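Long-range contacts in putative cell adhesion protein (Parabacteroides distasonis, PDB 3LIU), which probably serves as a fimbrillin of the FimA/Mfa1 family, a building block of the pili with which gut bacteria are thought to adhere: residues Asn44-Gly49 and Val88-Ala93; Phe51-Trp56 and Glu83-Val88. All blocks are in the same frame, centred on the assembly; numbering follows the deposited sequence. Where two conformers were deposited one is given.

Interaction 1: Asn44-Gly49 and Val88-Ala93; sequences NTLTVG and VVANAA
T47 and V89 face each other as a hydrogen-bonded pair where strands 45-52 and 82-90 run antiparallel, in the N-terminal beta domain of this FimA-type fimbrillin. T47 N reaches V89 O at 2.8 Å in an almost straight bond, 178° at the hydrogen and in the carbonyl plane; V89 N answers to T47 O. The tight part lies on the face bearing L46, V48, V88 and A90. With CG anti to the carbonyl carbon (chi1 -67°), L46 swings its CD2 branch across the gap until it lies 3.7 Å from V88 CG1 and close to A90 CB, and I23 of strand 16-24 packs against both L46 and V88. The other face, that of T47 and V89, is wetter toward the strand end: water 1 joins T45 OG1 and T47 OG1 to V89 O and A92 N, while T47 OG1 also bonds T61 OG1. Water 2 links T45 OG1 to A92 O. Where the strand pairing runs out, N91 turns its side chain back over the gap, its ND2 bonded to D42 O and L125 O. N44 N meets N91 OD1 on a lone pair at 2.8 Å. Cutting this side chain back to alanine removes the amide, which would probably leave N44 N and both carbonyls without that partner and let the start of strand 45-52 shift. N91 N donates to T45 O at 3.0 Å from above the carbonyl plane, 38° out of it.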
loop_
_atom_site.group_PDB
_atom_site.type_symbol
_atom_site.label_atom_id
_atom_site.label_comp_id
_atom_site.label_asym_id
_atom_site.label_seq_id
_atom_site.Cartn_x
_atom_site.Cartn_y
_atom_site.Cartn_z
ATOM N N ASN A 44 3.877 11.160 12.578
ATOM C CA ASN A 44 4.902 11.360 13.618
ATOM C C ASN A 44 5.984 12.348 13.188
ATOM O O ASN A 44 6.413 13.206 13.940
ATOM C CB ASN A 44 5.538 10.009 13.898
ATOM C CG ASN A 44 4.547 9.018 14.380
ATOM O OD1 ASN A 44 3.729 9.334 15.230
ATOM N ND2 ASN A 44 4.614 7.797 13.862
ATOM N N THR A 45 6.425 12.222 11.945
ATOM C CA THR A 45 7.451 13.115 11.404
ATOM C C THR A 45 6.941 13.633 10.083
ATOM O O THR A 45 6.170 12.942 9.406
ATOM C CB THR A 45 8.824 12.412 11.161
ATOM O OG1 THR A 45 8.677 11.393 10.163
ATOM C CG2 THR A 45 9.429 11.810 12.449
ATOM N N LEU A 46 7.389 14.833 9.729
ATOM C CA LEU A 46 7.198 15.392 8.390
ATOM C C LEU A 46 8.531 15.776 7.762
ATOM O O LEU A 46 9.360 16.487 8.374
ATOM C CB LEU A 46 6.292 16.618 8.425
ATOM C CG LEU A 46 4.861 16.262 8.827
ATOM C CD1 LEU A 46 4.082 17.555 9.037
ATOM C CD2 LEU A 46 4.186 15.425 7.768
ATOM N N THR A 47 8.737 15.289 6.542
ATOM C CA THR A 47 9.863 15.715 5.712
ATOM C C THR A 47 9.318 16.591 4.622
ATOM O O THR A 47 8.419 16.184 3.897
ATOM C CB THR A 47 10.594 14.515 5.083
ATOM O OG1 THR A 47 11.056 13.651 6.123
ATOM C CG2 THR A 47 11.789 14.974 4.258
ATOM N N VAL A 48 9.860 17.792 4.510
ATOM C CA VAL A 48 9.405 18.803 3.562
ATOM C C VAL A 48 10.545 19.098 2.583
ATOM O O VAL A 48 11.696 19.355 2.977
ATOM C CB VAL A 48 8.984 20.082 4.300
ATOM C CG1 VAL A 48 8.521 21.166 3.318
ATOM C CG2 VAL A 48 7.882 19.771 5.361
ATOM N N GLY A 49 10.239 19.009 1.303
ATOM C CA GLY A 49 11.205 19.370 0.271
ATOM C C GLY A 49 10.716 20.632 -0.388
ATOM O O GLY A 49 9.571 20.663 -0.909
ATOM N N VAL A 88 5.435 17.182 0.813
ATOM C CA VAL A 88 5.522 16.786 2.186
ATOM C C VAL A 88 5.390 15.284 2.242
ATOM O O VAL A 88 4.474 14.711 1.637
ATOM C CB VAL A 88 4.375 17.425 2.984
ATOM C CG1 VAL A 88 4.430 17.027 4.475
ATOM C CG2 VAL A 88 4.420 18.929 2.803
ATOM N N VAL A 89 6.292 14.656 2.996
ATOM C CA VAL A 89 6.258 13.240 3.254
ATOM C C VAL A 89 6.122 12.994 4.755
ATOM O O VAL A 89 6.932 13.447 5.556
ATOM C CB VAL A 89 7.548 12.521 2.728
ATOM C CG1 VAL A 89 7.523 10.997 3.138
ATOM C CG2 VAL A 89 7.671 12.665 1.196
ATOM N N ALA A 90 5.119 12.235 5.146
ATOM C CA ALA A 90 4.967 11.809 6.547
ATOM C C ALA A 90 5.621 10.469 6.793
ATOM O O ALA A 90 5.504 9.541 5.976
ATOM C CB ALA A 90 3.464 11.727 6.950
ATOM N N ASN A 91 6.273 10.369 7.952
ATOM C CA ASN A 91 6.718 9.096 8.526
ATOM C C ASN A 91 7.823 8.397 7.704
ATOM O O ASN A 91 7.886 7.185 7.644
ATOM C CB ASN A 91 5.519 8.168 8.747
ATOM C CG ASN A 91 4.483 8.763 9.709
ATOM O OD1 ASN A 91 4.845 9.440 10.653
ATOM N ND2 ASN A 91 3.190 8.556 9.425
ATOM N N ALA A 92 8.662 9.171 7.035
ATOM C CA ALA A 92 9.783 8.594 6.306
ATOM C C ALA A 92 10.736 7.885 7.265
ATOM O O ALA A 92 11.114 8.435 8.321
ATOM C CB ALA A 92 10.515 9.655 5.496
ATOM N N ALA A 93 11.161 6.684 6.884
ATOM C CA ALA A 93 12.149 5.934 7.686
ATOM C C ALA A 93 13.430 6.780 7.781
ATOM O O ALA A 93 13.683 7.613 6.919
ATOM C CB ALA A 93 12.435 4.555 7.081
HETATM O O HOH W 1 8.858 12.233 7.406
HETATM O O HOH W 2 9.648 9.049 10.502
#

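Interaction 2: Phe51-Trp56 and Glu83-Val88; sequences FGVDGW and EAHVVV
E83 O is gripped from two quarters: V53 N donates to it at 3.1 Å, its approach tilted 31° from the carbonyl plane, and water 4 gives it a second hydrogen at 2.9 Å. That water is itself held by W56 NE1, which donates to it, and by D54 OD1, so one solvent molecule ties the turn to the start of the neighbouring strand. F51 O is shared in a similar way. It takes the backbone N-H of H85 and a hydrogen from water 3, which sits in the plane of the imidazole at its edge, 2.6 Å from H85 ND1. The pair is closed by F51 N, bonded to H85 O at 2.8 Å.

These bonds make F51 and H85 a hydrogen-bonded antiparallel pair, followed by the non-hydrogen-bonded pair G52 and A84; strand 45-52 then leaves its neighbour through a type I beta turn, G52 to G55, which leads into strand 57-66. G52 N is bonded to W56 O across the base of this hairpin. W56 is folded back over it: CG stands between the backbone N and the carbonyl carbon (chi1 60°), bringing one face of the indole onto G52 CA, 3.4 Å above the ring plane near its rim. A CB at G52 would run into W56 NE1. The far end of the indole, CH2, reaches A84 CB at 4.1 Å, and Y80 meets the ring edge-to-face.

Toward solvent, V53 and E83 lie crosswise, with both valine methyls resting against the glutamate's CB and CG1 touching its CG too. On the side of F51 and H85, the phenyl ring has H85 O at its edge, near its plane, and I106 of helix 106-110 packs against both residues.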
loop_
_atom_site.group_PDB
_atom_site.type_symbol
_atom_site.label_atom_id
_atom_site.label_comp_id
_atom_site.label_asym_id
_atom_site.label_seq_id
_atom_site.Cartn_x
_atom_site.Cartn_y
_atom_site.Cartn_z
ATOM N N PHE A 51 11.744 23.248 -3.421
ATOM C CA PHE A 51 12.626 23.321 -4.596
ATOM C C PHE A 51 12.310 24.576 -5.417
ATOM O O PHE A 51 11.248 24.707 -6.051
ATOM C CB PHE A 51 12.510 22.027 -5.436
ATOM C CG PHE A 51 12.940 20.779 -4.699
ATOM C CD1 PHE A 51 14.255 20.345 -4.720
ATOM C CD2 PHE A 51 12.029 20.052 -3.964
ATOM C CE1 PHE A 51 14.638 19.180 -4.033
ATOM C CE2 PHE A 51 12.392 18.929 -3.283
ATOM C CZ PHE A 51 13.701 18.479 -3.313
ATOM N N GLY A 52 13.225 25.527 -5.379
ATOM C CA GLY A 52 13.000 26.792 -6.067
ATOM C C GLY A 52 13.030 26.566 -7.562
ATOM O O GLY A 52 13.698 25.667 -8.034
ATOM N N VAL A 53 12.305 27.376 -8.319
ATOM C CA VAL A 53 12.266 27.163 -9.764
ATOM C C VAL A 53 13.635 27.417 -10.401
ATOM O O VAL A 53 13.904 26.878 -11.435
ATOM C CB VAL A 53 11.204 28.044 -10.459
ATOM C CG1 VAL A 53 9.820 27.573 -10.066
ATOM C CG2 VAL A 53 11.423 29.495 -10.131
ATOM N N ASP A 54 14.485 28.217 -9.768
ATOM C CA ASP A 54 15.837 28.519 -10.258
ATOM C C ASP A 54 16.930 27.585 -9.746
ATOM O O ASP A 54 18.118 27.923 -9.871
ATOM C CB ASP A 54 16.225 29.931 -9.815
ATOM C CG ASP A 54 16.106 30.103 -8.316
ATOM O OD1 ASP A 54 15.040 29.728 -7.779
ATOM O OD2 ASP A 54 17.049 30.596 -7.675
ATOM N N GLY A 55 16.579 26.464 -9.117
ATOM C CA GLY A 55 17.571 25.469 -8.764
ATOM C C GLY A 55 17.965 25.334 -7.302
ATOM O O GLY A 55 18.576 24.342 -6.942
ATOM N N TRP A 56 17.622 26.272 -6.429
ATOM C CA TRP A 56 17.957 26.084 -5.009
ATOM C C TRP A 56 17.029 25.020 -4.407
ATOM O O TRP A 56 15.939 24.751 -4.938
ATOM C CB TRP A 56 17.880 27.386 -4.218
ATOM C CG TRP A 56 16.513 28.103 -4.195
ATOM C CD1 TRP A 56 16.115 29.134 -5.003
ATOM C CD2 TRP A 56 15.411 27.869 -3.288
ATOM N NE1 TRP A 56 14.834 29.540 -4.673
ATOM C CE2 TRP A 56 14.391 28.794 -3.615
ATOM C CE3 TRP A 56 15.191 26.972 -2.237
ATOM C CZ2 TRP A 56 13.172 28.835 -2.943
ATOM C CZ3 TRP A 56 13.974 27.016 -1.564
ATOM C CH2 TRP A 56 12.982 27.942 -1.923
ATOM N N GLU A 83 9.423 31.527 -6.207
ATOM C CA GLU A 83 8.506 30.475 -6.554
ATOM C C GLU A 83 9.188 29.146 -6.290
ATOM O O GLU A 83 10.362 28.995 -6.578
ATOM C CB GLU A 83 8.049 30.566 -8.011
ATOM C CG GLU A 83 6.875 29.634 -8.300
ATOM C CD GLU A 83 6.242 29.860 -9.674
ATOM O OE1 GLU A 83 6.655 30.797 -10.407
ATOM O OE2 GLU A 83 5.331 29.086 -10.011
ATOM N N ALA A 84 8.438 28.211 -5.706
ATOM C CA ALA A 84 8.961 26.908 -5.358
ATOM C C ALA A 84 7.918 25.815 -5.464
ATOM O O ALA A 84 6.701 26.060 -5.377
ATOM C CB ALA A 84 9.583 26.925 -3.947
ATOM N N HIS A 85 8.423 24.599 -5.636
ATOM C CA HIS A 85 7.634 23.394 -5.604
ATOM C C HIS A 85 7.907 22.688 -4.269
ATOM O O HIS A 85 9.051 22.516 -3.886
ATOM C CB HIS A 85 7.953 22.526 -6.796
ATOM C CG HIS A 85 7.433 23.065 -8.089
ATOM N ND1 HIS A 85 8.251 23.359 -9.154
ATOM C CD2 HIS A 85 6.175 23.377 -8.485
ATOM C CE1 HIS A 85 7.523 23.823 -10.153
ATOM N NE2 HIS A 85 6.261 23.856 -9.769
ATOM N N VAL A 86 6.835 22.357 -3.551
ATOM C CA VAL A 86 6.897 21.848 -2.182
ATOM C C VAL A 86 6.147 20.538 -2.121
ATOM O O VAL A 86 5.045 20.446 -2.627
ATOM C CB VAL A 86 6.230 22.836 -1.228
ATOM C CG1 VAL A 86 6.238 22.339 0.191
ATOM C CG2 VAL A 86 6.900 24.210 -1.340
ATOM N N VAL A 87 6.763 19.543 -1.490
ATOM C CA VAL A 87 6.136 18.254 -1.250
ATOM C C VAL A 87 6.415 17.822 0.200
ATOM O O VAL A 87 7.483 18.080 0.758
ATOM C CB VAL A 87 6.581 17.186 -2.303
ATOM C CG1 VAL A 87 8.114 17.143 -2.460
ATOM C CG2 VAL A 87 6.019 15.792 -1.959
ATOM N N VAL A 88 5.435 17.182 0.813
ATOM C CA VAL A 88 5.522 16.786 2.186
ATOM C C VAL A 88 5.390 15.284 2.242
ATOM O O VAL A 88 4.474 14.711 1.637
ATOM C CB VAL A 88 4.375 17.425 2.984
ATOM C CG1 VAL A 88 4.430 17.027 4.475
ATOM C CG2 VAL A 88 4.420 18.929 2.803
HETATM O O HOH W 3 10.806 23.308 -8.678
HETATM O O HOH W 4 12.833 30.545 -6.735
#

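How the interactions relate
From the N terminus the chain enters strand 45-52 at interaction 1, runs along it to interaction 2, turns into strand 57-66, and then passes through strand 71-80 to reach strand 82-90. Coming back, it closes the inner loop first, 51-56 with 83-88, and then the outer one, 44-49 with 88-93, so interaction 2 is nested inside interaction 1. The two are successive lengths of one antiparallel strand pair and share V88; between them G49 N lies 3.0 Å from V87 O, a probable hydrogen bond, and V48 packs on V86. Interaction 2 ties the hairpin to the start of strand 82-90, interaction 1 its end, just ahead of helix 94-101.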